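Local structure of Glyco_hydro_cc domain-containing protein (Cryptococcus neoformans, 6UBC) at residues W225-S230 / S257-L262; M241-G246 / S250-R255; I270-P275 / A291-S296; I285-A290 / S329-T334; P300-G305 / S335-N340. The protein binds oligosaccharides, probably of the beta-1,3-glucan type, as a subgroup VII member of glycoside hydrolase family 128. All blocks are in the same frame, centred on the assembly; numbering follows the deposited sequence.

Contact 1 of 5, residues W225-S230 / S257-L262; sequences WNATPS and SAFKAL
A227 and F259 mark the closest approach of the two backbones, with A227 CA only 4.9 Å from F259 CA. The first segment, 225-230, is an irregular loop that follows strand 221-223. In the second, residues 257-260 are the last turn of helix 250-260, and A261 and L262 lead out of it. No hydrogen bond joins the two.

Alanine suits the meeting point because its methyl group fills it without forcing the chains apart. A227 CB is directed at the helix and lodges against its backbone, 3.5 Å from F259 N. A second methyl, A258 CB, meets A227 CB at 3.6 Å. With CG anti to the backbone N (chi1 -165°), the F259 ring runs on past A227, whose methyl sits obliquely to it; the closest approach of these two side chains is A227 CB to F259 CB, 4.1 Å. Farther along, the T228 and L262 side chains pass alongside each other, pointing opposite ways, and T228 OG1 rests 3.5 Å from L262 CD2 in plain van der Waals contact. The other branch of L262 packs on its own segment: CD1 lies 3.7 Å above the plane of the F259 ring, toward its rim.

The loop is also tied to strand 237-241 by backbone bonding between A227 and M241, while F259 packs on L242. Such packing of a helix end against the loop that follows a preceding strand, here 221-223, belongs to the (beta/alpha)8 barrel of this family.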
# COMPACT_ATOMS: atom_id res chain seq x y z
N TRP A 225 -1.37 -8.10 -3.75
CA TRP A 225 -2.77 -7.74 -4.08
C TRP A 225 -3.69 -8.95 -3.98
O TRP A 225 -4.90 -8.73 -4.05
CB TRP A 225 -2.89 -7.07 -5.44
CG TRP A 225 -2.12 -5.78 -5.54
CD1 TRP A 225 -2.48 -4.60 -5.01
CD2 TRP A 225 -0.85 -5.57 -6.17
NE1 TRP A 225 -1.56 -3.63 -5.28
CE2 TRP A 225 -0.54 -4.20 -5.97
CE3 TRP A 225 0.03 -6.37 -6.89
CZ2 TRP A 225 0.62 -3.63 -6.45
CZ3 TRP A 225 1.19 -5.79 -7.40
CH2 TRP A 225 1.48 -4.44 -7.16
N ASN A 226 -3.16 -10.15 -3.75
CA ASN A 226 -4.02 -11.36 -3.55
C ASN A 226 -4.48 -11.44 -2.08
O ASN A 226 -3.89 -10.77 -1.15
CB ASN A 226 -3.28 -12.62 -3.99
CG ASN A 226 -2.95 -12.61 -5.45
OD1 ASN A 226 -3.80 -12.19 -6.25
ND2 ASN A 226 -1.72 -12.99 -5.81
N ALA A 227 -5.44 -12.33 -1.82
CA ALA A 227 -5.95 -12.54 -0.45
C ALA A 227 -4.78 -12.90 0.47
O ALA A 227 -4.70 -12.33 1.62
CB ALA A 227 -7.06 -13.61 -0.46
N THR A 228 -3.91 -13.79 -0.00
CA THR A 228 -2.67 -14.21 0.67
C THR A 228 -1.55 -14.10 -0.34
O THR A 228 -1.74 -14.57 -1.45
CB THR A 228 -2.80 -15.65 1.21
OG1 THR A 228 -3.97 -15.75 2.04
CG2 THR A 228 -1.56 -16.06 1.96
N PRO A 229 -0.36 -13.54 -0.03
CA PRO A 229 0.69 -13.52 -1.04
C PRO A 229 1.08 -14.93 -1.45
O PRO A 229 1.23 -15.76 -0.57
CB PRO A 229 1.82 -12.77 -0.34
CG PRO A 229 1.08 -11.89 0.65
CD PRO A 229 0.00 -12.81 1.20
N SER A 230 1.35 -15.12 -2.74
CA SER A 230 1.76 -16.43 -3.29
C SER A 230 3.24 -16.64 -2.99
O SER A 230 3.68 -17.80 -2.89
CB SER A 230 1.46 -16.50 -4.76
OG SER A 230 2.10 -15.43 -5.43
N SER A 257 -13.19 -14.31 -3.27
CA SER A 257 -13.53 -15.69 -2.88
C SER A 257 -12.41 -16.28 -2.02
O SER A 257 -12.71 -16.87 -0.92
CB SER A 257 -13.90 -16.46 -4.14
OG SER A 257 -13.95 -17.79 -3.77
N ALA A 258 -11.15 -15.99 -2.33
CA ALA A 258 -10.02 -16.49 -1.50
C ALA A 258 -10.07 -15.83 -0.11
O ALA A 258 -9.69 -16.47 0.91
CB ALA A 258 -8.69 -16.26 -2.22
N PHE A 259 -10.39 -14.54 -0.09
CA PHE A 259 -10.41 -13.78 1.18
C PHE A 259 -11.48 -14.38 2.10
O PHE A 259 -11.24 -14.56 3.25
CB PHE A 259 -10.69 -12.29 0.93
CG PHE A 259 -10.35 -11.48 2.16
CD1 PHE A 259 -9.05 -11.03 2.37
CD2 PHE A 259 -11.28 -11.27 3.16
CE1 PHE A 259 -8.69 -10.37 3.53
CE2 PHE A 259 -10.93 -10.55 4.29
CZ PHE A 259 -9.63 -10.12 4.48
N LYS A 260 -12.65 -14.62 1.56
CA LYS A 260 -13.76 -15.22 2.35
C LYS A 260 -13.36 -16.63 2.83
O LYS A 260 -13.86 -16.97 3.90
CB LYS A 260 -15.04 -15.22 1.54
CG LYS A 260 -15.57 -13.85 1.17
CD LYS A 260 -16.94 -13.90 0.61
CE LYS A 260 -17.95 -13.23 1.54
NZ LYS A 260 -19.24 -13.97 1.59
N ALA A 261 -12.44 -17.38 2.19
CA ALA A 261 -12.05 -18.74 2.64
C ALA A 261 -10.92 -18.70 3.67
O ALA A 261 -10.46 -19.77 4.06
CB ALA A 261 -11.65 -19.62 1.47
N LEU A 262 -10.43 -17.53 4.08
CA LEU A 262 -9.38 -17.51 5.11
C LEU A 262 -9.97 -18.21 6.36
O LEU A 262 -11.17 -18.02 6.62
CB LEU A 262 -8.93 -16.07 5.37
CG LEU A 262 -8.21 -15.41 4.18
CD1 LEU A 262 -7.93 -13.94 4.47
CD2 LEU A 262 -6.94 -16.14 3.83

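Contact 2 of 5, residues M241-G246 / S250-R255; sequences MLWGAG and STDASR
D252 reaches from the first turn of its helix into the loop at G246. Its chi1 of -176° swings CG away from the backbone N and carries the carboxylate straight to the main chain, where OD1 takes a weak, bent bond from G246 N (2.9 Å, 126°). One water links G244 N to D252 OD1, lying 2.8 Å from that oxygen, and a second lies between A245 N and OD2. OD2 has its strongest protein partner in V248 N, so the aspartate gathers successive amides of the turn. This turn leads from strand 237-241 into helix 250-260, one beta-alpha connection of the (beta/alpha)8 barrel. Glycine fits both G244, whose backbone passes close to D252 OD1, and G246, whose phi is positive.

W243 meets both D252 and R255, the acid at its benzo edge and the arginine over a face at the pyrrole end. D252 OD1 sits 3.4 Å from W243 CE3, with carboxylate and ring planes strongly inclined. R255 NH1 comes 3.7 Å from W243 CD1, an off-centre cation-pi contact with the planes tilted by 40°. The extended R255 chain delivers the guanidinium there, T251 CG2 covers a face of it 3.5 Å above its plane, and NE bonds N226 OD1 of the neighbouring loop.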
# COMPACT_ATOMS: atom_id res chain seq x y z
N MET A 241 -4.80 -9.12 1.84
CA MET A 241 -5.50 -7.98 1.20
C MET A 241 -6.83 -8.41 0.61
O MET A 241 -6.93 -9.56 0.14
CB MET A 241 -4.64 -7.40 0.08
CG MET A 241 -5.30 -6.30 -0.68
SD MET A 241 -4.07 -5.25 -1.51
CE MET A 241 -5.18 -4.12 -2.37
N LEU A 242 -7.82 -7.53 0.72
CA LEU A 242 -9.07 -7.64 -0.07
C LEU A 242 -9.07 -6.52 -1.11
O LEU A 242 -9.32 -5.35 -0.75
CB LEU A 242 -10.31 -7.61 0.83
CG LEU A 242 -11.62 -7.76 0.06
CD1 LEU A 242 -11.61 -8.98 -0.84
CD2 LEU A 242 -12.82 -7.77 0.99
N TRP A 243 -8.81 -6.88 -2.37
CA TRP A 243 -8.61 -5.89 -3.45
C TRP A 243 -9.91 -5.14 -3.75
O TRP A 243 -9.89 -3.87 -3.88
CB TRP A 243 -8.09 -6.63 -4.69
CG TRP A 243 -7.72 -5.79 -5.86
CD1 TRP A 243 -6.51 -5.28 -6.19
CD2 TRP A 243 -8.63 -5.32 -6.88
NE1 TRP A 243 -6.57 -4.59 -7.37
CE2 TRP A 243 -7.86 -4.59 -7.81
CE3 TRP A 243 -9.98 -5.52 -7.12
CZ2 TRP A 243 -8.41 -4.05 -8.96
CZ3 TRP A 243 -10.53 -4.98 -8.28
CH2 TRP A 243 -9.74 -4.24 -9.16
N GLY A 244 -11.01 -5.87 -3.80
CA GLY A 244 -12.28 -5.28 -4.23
C GLY A 244 -13.50 -6.11 -3.86
O GLY A 244 -13.47 -6.90 -2.89
N ALA A 245 -14.58 -5.74 -4.53
CA ALA A 245 -15.96 -6.17 -4.23
C ALA A 245 -16.24 -7.43 -5.05
O ALA A 245 -17.27 -8.04 -4.85
CB ALA A 245 -16.93 -5.05 -4.55
N GLY A 246 -15.34 -7.77 -5.97
CA GLY A 246 -15.41 -9.07 -6.68
C GLY A 246 -16.17 -9.01 -8.00
O GLY A 246 -16.62 -10.09 -8.40
N SER A 250 -12.51 -11.31 -13.54
CA SER A 250 -12.44 -12.65 -12.87
C SER A 250 -11.31 -12.68 -11.78
O SER A 250 -11.41 -13.44 -10.82
CB SER A 250 -12.16 -13.68 -13.96
OG SER A 250 -10.93 -13.34 -14.62
N THR A 251 -10.29 -11.85 -11.90
CA THR A 251 -9.23 -11.77 -10.85
C THR A 251 -9.86 -11.15 -9.57
O THR A 251 -9.59 -11.70 -8.49
CB THR A 251 -8.03 -10.99 -11.35
OG1 THR A 251 -7.48 -11.73 -12.43
CG2 THR A 251 -6.94 -10.76 -10.32
N ASP A 252 -10.70 -10.14 -9.71
CA ASP A 252 -11.41 -9.49 -8.56
C ASP A 252 -12.30 -10.55 -7.90
O ASP A 252 -12.24 -10.77 -6.67
CB ASP A 252 -12.17 -8.28 -9.06
CG ASP A 252 -12.89 -7.46 -7.99
OD1 ASP A 252 -12.56 -7.68 -6.77
OD2 ASP A 252 -13.70 -6.54 -8.39
N ALA A 253 -13.03 -11.32 -8.70
CA ALA A 253 -13.88 -12.41 -8.18
C ALA A 253 -13.06 -13.45 -7.41
O ALA A 253 -13.45 -13.87 -6.31
CB ALA A 253 -14.70 -13.01 -9.32
N SER A 254 -11.96 -13.92 -7.98
CA SER A 254 -11.08 -14.93 -7.37
C SER A 254 -10.51 -14.43 -6.02
O SER A 254 -10.37 -15.21 -5.06
CB SER A 254 -9.94 -15.19 -8.35
OG SER A 254 -9.11 -16.11 -7.74
N ARG A 255 -10.10 -13.14 -5.97
CA ARG A 255 -9.50 -12.57 -4.72
C ARG A 255 -10.54 -12.49 -3.61
O ARG A 255 -10.18 -12.81 -2.46
CB ARG A 255 -8.90 -11.21 -5.05
CG ARG A 255 -7.59 -11.40 -5.80
CD ARG A 255 -7.05 -10.10 -6.35
NE ARG A 255 -5.70 -10.23 -6.86
CZ ARG A 255 -5.05 -9.38 -7.63
NH1 ARG A 255 -5.59 -8.27 -8.09
NH2 ARG A 255 -3.81 -9.66 -7.95
O HOH W 1 -11.18 -8.69 -4.61
O HOH W 2 -14.34 -4.34 -7.09

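Contact 3 of 5, residues I270-P275 / A291-S296; sequences IGFEEP and ASLWDS
F272 packs against L293 and W294 in a buried, apolar contact between the loop after strand 268-270 and the inner side of helix 287-298. No hydrogen bond crosses it. The backbones stay well apart, G271 CA and W294 CA being 7.7 Å from each other, and large side chains span the distance.

The phenyl ring is the main bridge. Although the side chain leaves the backbone alongside the helix, its far end reaches it. F272 CE1 touches L293 CD2 at 3.6 Å, the leucine approaching the ring obliquely. The amide W294 N lies in the ring plane, beyond the edge and 3.9 Å from F272 CZ. W294 CB also comes within 4.3 Å of F272 CE2. Flat, wide F272 thus meets side chain and backbone of one helical turn together.

The indole of W294 extends past F272 toward the strand end, where W294 CZ3 is 4.2 Å from G271 CA at the ring edge. Glycine suits this place because the indole edge lies close to its CA.

Around the contact, W294 makes an edge-to-face stack with F328 of helix 324-331 and bonds T334 O through NE1. F272 rests on P311 beyond strand 307-309, which places this packing between successive beta-alpha units of the barrel.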
# COMPACT_ATOMS: atom_id res chain seq x y z
N ILE A 270 -4.74 -5.27 4.22
CA ILE A 270 -4.92 -4.05 3.40
C ILE A 270 -6.31 -4.07 2.75
O ILE A 270 -6.72 -5.08 2.15
CB ILE A 270 -3.80 -3.93 2.39
CG1 ILE A 270 -2.46 -3.78 3.11
CG2 ILE A 270 -4.12 -2.81 1.37
CD1 ILE A 270 -1.27 -3.84 2.16
N GLY A 271 -7.02 -2.94 2.82
CA GLY A 271 -8.32 -2.72 2.21
C GLY A 271 -8.23 -2.41 0.72
O GLY A 271 -7.14 -2.48 0.10
N PHE A 272 -9.36 -2.02 0.17
CA PHE A 272 -9.59 -2.04 -1.28
C PHE A 272 -8.57 -1.15 -2.00
O PHE A 272 -8.22 -0.05 -1.54
CB PHE A 272 -11.00 -1.58 -1.62
CG PHE A 272 -12.02 -2.17 -0.69
CD1 PHE A 272 -12.21 -3.53 -0.64
CD2 PHE A 272 -12.75 -1.37 0.18
CE1 PHE A 272 -13.15 -4.09 0.22
CE2 PHE A 272 -13.71 -1.92 1.02
CZ PHE A 272 -13.92 -3.29 1.02
N GLU A 273 -8.18 -1.66 -3.16
CA GLU A 273 -7.29 -0.94 -4.06
C GLU A 273 -8.03 0.18 -4.78
O GLU A 273 -8.80 -0.13 -5.69
CB GLU A 273 -6.76 -1.90 -5.13
CG GLU A 273 -5.77 -1.26 -6.07
CD GLU A 273 -4.35 -1.16 -5.57
OE1 GLU A 273 -4.04 -1.73 -4.48
OE2 GLU A 273 -3.55 -0.51 -6.33
N GLU A 274 -7.80 1.45 -4.45
CA GLU A 274 -8.31 2.58 -5.26
C GLU A 274 -9.77 2.38 -5.63
O GLU A 274 -10.19 2.47 -6.80
CB GLU A 274 -7.35 2.63 -6.44
CG GLU A 274 -5.97 3.11 -6.03
CD GLU A 274 -4.94 3.20 -7.14
OE1 GLU A 274 -5.37 2.97 -8.33
OE2 GLU A 274 -3.73 3.57 -6.84
N PRO A 275 -10.69 2.18 -4.64
CA PRO A 275 -12.10 2.10 -4.95
C PRO A 275 -12.64 3.41 -5.56
O PRO A 275 -13.76 3.38 -6.17
CB PRO A 275 -12.75 1.72 -3.60
CG PRO A 275 -11.77 2.31 -2.58
CD PRO A 275 -10.41 2.07 -3.21
N ALA A 291 -18.36 0.31 2.28
CA ALA A 291 -18.52 0.39 3.75
C ALA A 291 -19.10 -0.94 4.25
O ALA A 291 -18.57 -1.50 5.20
CB ALA A 291 -19.40 1.56 4.10
N SER A 292 -20.19 -1.39 3.63
CA SER A 292 -20.87 -2.65 4.00
C SER A 292 -19.89 -3.83 3.87
O SER A 292 -19.84 -4.65 4.80
CB SER A 292 -22.13 -2.87 3.22
OG SER A 292 -22.69 -4.10 3.71
N LEU A 293 -19.07 -3.91 2.81
CA LEU A 293 -18.12 -5.04 2.60
C LEU A 293 -17.02 -5.00 3.67
O LEU A 293 -16.66 -6.04 4.20
CB LEU A 293 -17.56 -4.97 1.19
CG LEU A 293 -16.61 -6.10 0.82
CD1 LEU A 293 -17.30 -7.43 0.97
CD2 LEU A 293 -16.14 -5.91 -0.65
N TRP A 294 -16.48 -3.80 3.92
CA TRP A 294 -15.47 -3.57 4.97
C TRP A 294 -16.01 -4.13 6.29
O TRP A 294 -15.35 -4.98 6.91
CB TRP A 294 -15.19 -2.07 5.03
CG TRP A 294 -14.29 -1.75 6.18
CD1 TRP A 294 -14.71 -1.50 7.45
CD2 TRP A 294 -12.85 -1.62 6.20
NE1 TRP A 294 -13.63 -1.24 8.24
CE2 TRP A 294 -12.48 -1.32 7.51
CE3 TRP A 294 -11.83 -1.71 5.22
CZ2 TRP A 294 -11.16 -1.13 7.90
CZ3 TRP A 294 -10.52 -1.54 5.59
CH2 TRP A 294 -10.18 -1.23 6.92
N ASP A 295 -17.21 -3.73 6.66
CA ASP A 295 -17.80 -4.08 7.96
C ASP A 295 -18.08 -5.59 8.03
O ASP A 295 -17.73 -6.18 9.05
CB ASP A 295 -19.04 -3.27 8.29
CG ASP A 295 -18.67 -1.91 8.88
OD1 ASP A 295 -17.61 -1.84 9.56
OD2 ASP A 295 -19.40 -0.97 8.62
N SER A 296 -18.55 -6.20 6.95
CA SER A 296 -18.99 -7.60 6.98
C SER A 296 -17.83 -8.56 6.83
O SER A 296 -17.94 -9.66 7.35
CB SER A 296 -20.00 -7.86 5.92
OG SER A 296 -19.40 -7.87 4.63

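Contact 4 of 5, residues I285-A290 / S329-T334; sequences IAVADA and SSQIST
Q331 is the residue of 329-334 that meets 285-290, leaning on V287 and A288. Before it, in the last turn of helix 324-331, S329, directed away from 285-290, packs on W336, and S330 bonds S326 O of its own helix through OG.

Q331 then reaches over to the start of helix 287-298. Its chi1 of -64° turns CG away from the carbonyl carbon and the chain runs extended beyond it, the side chain crossing that of V287 at about a right angle. The amide lies across the helix start, NE2 toward V287 and OE1 toward A288: NE2 is 3.5 Å from V287 CG1, and OE1 is 3.5 Å from A288 CA and 3.7 Å from A288 CB. No hydrogen bond joins the two segments; the contact is van der Waals. A long, polar glutamine suits this exposed rim, where its stem spans the distance between helices, and the small A288 lets the amide come close to the helix backbone.

These are outer helices of the (beta/alpha)8 barrel, packed side by side. Beyond Q331 the chain leaves the helix at I332, whose side chain turns back onto A291 and W294. S333 N and T334 N bond the two carboxylate oxygens of D295.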
# COMPACT_ATOMS: atom_id res chain seq x y z
N ILE A 285 -15.45 0.96 -6.48
CA ILE A 285 -16.54 0.60 -5.54
C ILE A 285 -17.23 1.89 -5.04
O ILE A 285 -16.57 2.79 -4.55
CB ILE A 285 -16.00 -0.23 -4.36
CG1 ILE A 285 -14.96 -1.27 -4.78
CG2 ILE A 285 -17.15 -0.88 -3.61
CD1 ILE A 285 -14.30 -1.98 -3.62
N ALA A 286 -18.56 1.95 -5.12
CA ALA A 286 -19.33 3.03 -4.48
C ALA A 286 -19.08 2.99 -2.96
O ALA A 286 -19.00 1.91 -2.37
CB ALA A 286 -20.80 2.86 -4.83
N VAL A 287 -19.02 4.16 -2.35
CA VAL A 287 -18.81 4.28 -0.90
C VAL A 287 -19.70 3.33 -0.12
O VAL A 287 -19.15 2.60 0.76
CB VAL A 287 -18.97 5.73 -0.42
CG1 VAL A 287 -18.98 5.83 1.09
CG2 VAL A 287 -17.83 6.55 -0.97
N ALA A 288 -21.01 3.37 -0.33
CA ALA A 288 -21.93 2.61 0.53
C ALA A 288 -21.65 1.12 0.40
O ALA A 288 -21.74 0.42 1.46
CB ALA A 288 -23.38 2.94 0.22
N ASP A 289 -21.41 0.63 -0.82
CA ASP A 289 -21.10 -0.81 -1.05
C ASP A 289 -19.78 -1.14 -0.34
O ASP A 289 -19.64 -2.23 0.28
CB ASP A 289 -20.99 -1.16 -2.53
CG ASP A 289 -22.34 -0.93 -3.20
OD1 ASP A 289 -23.32 -1.13 -2.53
OD2 ASP A 289 -22.39 -0.46 -4.32
N ALA A 290 -18.81 -0.21 -0.40
CA ALA A 290 -17.49 -0.54 0.18
C ALA A 290 -17.59 -0.62 1.71
O ALA A 290 -16.90 -1.48 2.36
CB ALA A 290 -16.48 0.46 -0.25
N SER A 329 -15.54 6.64 5.90
CA SER A 329 -15.19 6.70 7.33
C SER A 329 -16.44 6.97 8.17
O SER A 329 -16.55 6.38 9.29
CB SER A 329 -14.13 7.78 7.58
OG SER A 329 -13.74 7.85 8.97
N SER A 330 -17.31 7.82 7.66
CA SER A 330 -18.61 8.16 8.28
C SER A 330 -19.51 6.94 8.34
O SER A 330 -20.18 6.77 9.39
CB SER A 330 -19.28 9.25 7.54
OG SER A 330 -18.53 10.40 7.79
N GLN A 331 -19.52 6.12 7.31
CA GLN A 331 -20.47 4.97 7.13
C GLN A 331 -20.02 3.66 7.78
O GLN A 331 -20.87 2.92 8.18
CB GLN A 331 -20.74 4.78 5.65
CG GLN A 331 -21.44 6.03 5.10
CD GLN A 331 -21.81 5.91 3.63
OE1 GLN A 331 -22.18 4.84 3.16
NE2 GLN A 331 -21.74 7.04 2.93
N ILE A 332 -18.74 3.40 7.95
CA ILE A 332 -18.25 2.14 8.56
C ILE A 332 -18.50 2.15 10.06
O ILE A 332 -18.45 3.20 10.69
CB ILE A 332 -16.77 1.81 8.25
CG1 ILE A 332 -15.81 2.93 8.71
CG2 ILE A 332 -16.64 1.57 6.78
CD1 ILE A 332 -14.41 2.72 8.25
N SER A 333 -18.72 0.95 10.62
CA SER A 333 -18.95 0.78 12.07
C SER A 333 -17.65 0.46 12.76
O SER A 333 -17.53 0.74 13.97
CB SER A 333 -20.06 -0.22 12.33
OG SER A 333 -21.32 0.41 12.01
N THR A 334 -16.73 -0.22 12.10
CA THR A 334 -15.39 -0.56 12.67
C THR A 334 -14.34 0.22 11.90
O THR A 334 -14.28 0.04 10.65
CB THR A 334 -15.09 -2.06 12.58
OG1 THR A 334 -16.07 -2.69 13.41
CG2 THR A 334 -13.68 -2.41 12.99

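Contact 5 of 5, residues P300-G305 / S335-N340; sequences PWKDQG and SWDITN
K302 NZ is held by two partners at once: D337 OD1, 2.6 Å away in a salt bridge, and a water 2.9 Å away. The same water donates to the other carboxylate oxygen, 2.8 Å from D337 OD2, so lysine, water and carboxylate close a small ring. D337 OD1 offers its syn lone pair, on the side of OD2, which lets the ammonium lie near both oxygens while bonding one.

K302 and D337 reach toward each other across the gap. The lysine sets out with CG trans to its own N (chi1 171°), then bends at chi2 and again at chi4, and these two bends bring NZ round onto the carboxylate. A long, flexible lysine suits the exposed turn 300-303, where the backbones stay 9.2 Å apart even at the nearest pair, K302 CA and W336 CA. D337 has a further partner in the backbone: L308 N of strand 307-309 bonds D337 OD2, a second bond that helps hold the carboxylate in place.

Beside it W336 points away from the turn, and its NE1 bonds T339 OG1 of its own segment at 3.0 Å, with T339 OG1 tilted 15° out of the indole plane. K364 also makes a cation-pi contact with W336.

The salt bridge ties the chain leading into strand 339-345 to the loop before strand 307-309. Its carboxylate is met by a cation, a water and an amide N-H, which would favour the negative form of D337.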
# COMPACT_ATOMS: atom_id res chain seq x y z
N PRO A 300 -14.45 -8.16 10.88
CA PRO A 300 -14.50 -9.26 11.84
C PRO A 300 -13.11 -9.75 12.29
O PRO A 300 -13.00 -10.27 13.41
CB PRO A 300 -15.28 -10.34 11.07
CG PRO A 300 -16.18 -9.57 10.13
CD PRO A 300 -15.27 -8.43 9.68
N TRP A 301 -12.08 -9.64 11.45
CA TRP A 301 -10.73 -10.15 11.79
C TRP A 301 -10.10 -9.31 12.89
O TRP A 301 -9.18 -9.81 13.57
CB TRP A 301 -9.85 -10.20 10.55
CG TRP A 301 -10.25 -11.31 9.62
CD1 TRP A 301 -10.78 -11.19 8.37
CD2 TRP A 301 -10.10 -12.71 9.86
NE1 TRP A 301 -11.01 -12.42 7.83
CE2 TRP A 301 -10.57 -13.37 8.71
CE3 TRP A 301 -9.63 -13.46 10.94
CZ2 TRP A 301 -10.63 -14.76 8.62
CZ3 TRP A 301 -9.64 -14.83 10.85
CH2 TRP A 301 -10.11 -15.46 9.69
N LYS A 302 -10.53 -8.07 13.08
CA LYS A 302 -9.93 -7.22 14.12
C LYS A 302 -10.04 -7.95 15.49
O LYS A 302 -9.06 -7.91 16.26
CB LYS A 302 -10.67 -5.89 14.16
CG LYS A 302 -10.27 -5.00 15.33
CD LYS A 302 -9.58 -3.75 14.94
CE LYS A 302 -9.51 -2.78 16.10
NZ LYS A 302 -8.17 -2.15 16.23
N ASP A 303 -11.15 -8.68 15.70
CA ASP A 303 -11.45 -9.47 16.93
C ASP A 303 -10.41 -10.57 17.13
O ASP A 303 -10.23 -11.04 18.22
CB ASP A 303 -12.84 -10.11 16.81
CG ASP A 303 -13.97 -9.08 16.88
OD1 ASP A 303 -13.74 -7.95 17.51
OD2 ASP A 303 -15.08 -9.39 16.33
N GLN A 304 -9.78 -11.01 16.07
CA GLN A 304 -8.78 -12.07 16.12
C GLN A 304 -7.39 -11.45 16.12
O GLN A 304 -6.46 -12.19 15.98
CB GLN A 304 -9.04 -13.02 14.96
CG GLN A 304 -10.54 -13.27 14.75
CD GLN A 304 -11.05 -14.20 15.82
OE1 GLN A 304 -10.42 -15.20 16.11
NE2 GLN A 304 -12.18 -13.87 16.43
N GLY A 305 -7.24 -10.14 16.27
CA GLY A 305 -5.89 -9.59 16.34
C GLY A 305 -5.40 -8.95 15.04
O GLY A 305 -4.29 -8.36 15.07
N SER A 335 -13.61 1.12 12.56
CA SER A 335 -12.67 2.00 11.82
C SER A 335 -11.40 1.21 11.50
O SER A 335 -11.20 0.07 12.00
CB SER A 335 -12.37 3.36 12.46
OG SER A 335 -11.75 4.26 11.45
N TRP A 336 -10.53 1.82 10.72
CA TRP A 336 -9.22 1.22 10.43
C TRP A 336 -8.23 1.60 11.54
O TRP A 336 -8.48 2.62 12.26
CB TRP A 336 -8.73 1.63 9.06
CG TRP A 336 -8.57 3.11 8.86
CD1 TRP A 336 -7.44 3.83 9.12
CD2 TRP A 336 -9.48 4.00 8.22
NE1 TRP A 336 -7.61 5.11 8.71
CE2 TRP A 336 -8.84 5.24 8.12
CE3 TRP A 336 -10.76 3.87 7.68
CZ2 TRP A 336 -9.47 6.34 7.57
CZ3 TRP A 336 -11.38 4.97 7.14
CH2 TRP A 336 -10.74 6.20 7.11
N ASP A 337 -7.13 0.86 11.60
CA ASP A 337 -6.00 1.17 12.52
C ASP A 337 -5.00 2.09 11.83
O ASP A 337 -4.41 2.95 12.49
CB ASP A 337 -5.35 -0.12 12.98
CG ASP A 337 -6.29 -1.03 13.70
OD1 ASP A 337 -6.85 -0.57 14.65
OD2 ASP A 337 -6.42 -2.19 13.32
N ILE A 338 -4.78 1.84 10.53
CA ILE A 338 -3.68 2.43 9.72
C ILE A 338 -4.26 3.02 8.43
O ILE A 338 -4.99 2.31 7.75
CB ILE A 338 -2.56 1.41 9.48
CG1 ILE A 338 -1.86 1.06 10.80
CG2 ILE A 338 -1.58 1.91 8.43
CD1 ILE A 338 -0.90 -0.05 10.67
N THR A 339 -3.97 4.29 8.18
CA THR A 339 -4.45 5.04 6.99
C THR A 339 -3.50 4.64 5.85
O THR A 339 -2.28 4.73 5.99
CB THR A 339 -4.50 6.54 7.19
OG1 THR A 339 -5.21 6.80 8.40
CG2 THR A 339 -5.18 7.24 6.03
N ASN A 340 -4.10 4.22 4.74
CA ASN A 340 -3.41 3.67 3.57
C ASN A 340 -3.25 4.77 2.54
O ASN A 340 -4.32 5.26 2.05
CB ASN A 340 -4.27 2.54 2.98
CG ASN A 340 -3.64 1.80 1.82
OD1 ASN A 340 -2.62 2.22 1.30
ND2 ASN A 340 -4.28 0.69 1.40
O HOH W 3 -6.20 -4.14 15.35

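In the fold
From the N terminus, contact 1 closes the first loop, from 225-230 to 257-262, and the much shorter contact 2 is wholly contained in it, both using helix 250-260. The chain then passes strand 268-270, and contact 3 closes the next beta-alpha unit against helix 287-298. Contact 4 begins before contact 3 is complete and so crosses it, running on to helix 324-331, and contact 5 crosses contact 4 in turn, linking the chain before strand 307-309 to the approach to strand 339-345. Probable hydrogen bonds join 1 to 2, 2 to 3 and 3 to 4, so consecutive parts of the barrel are stitched side by side.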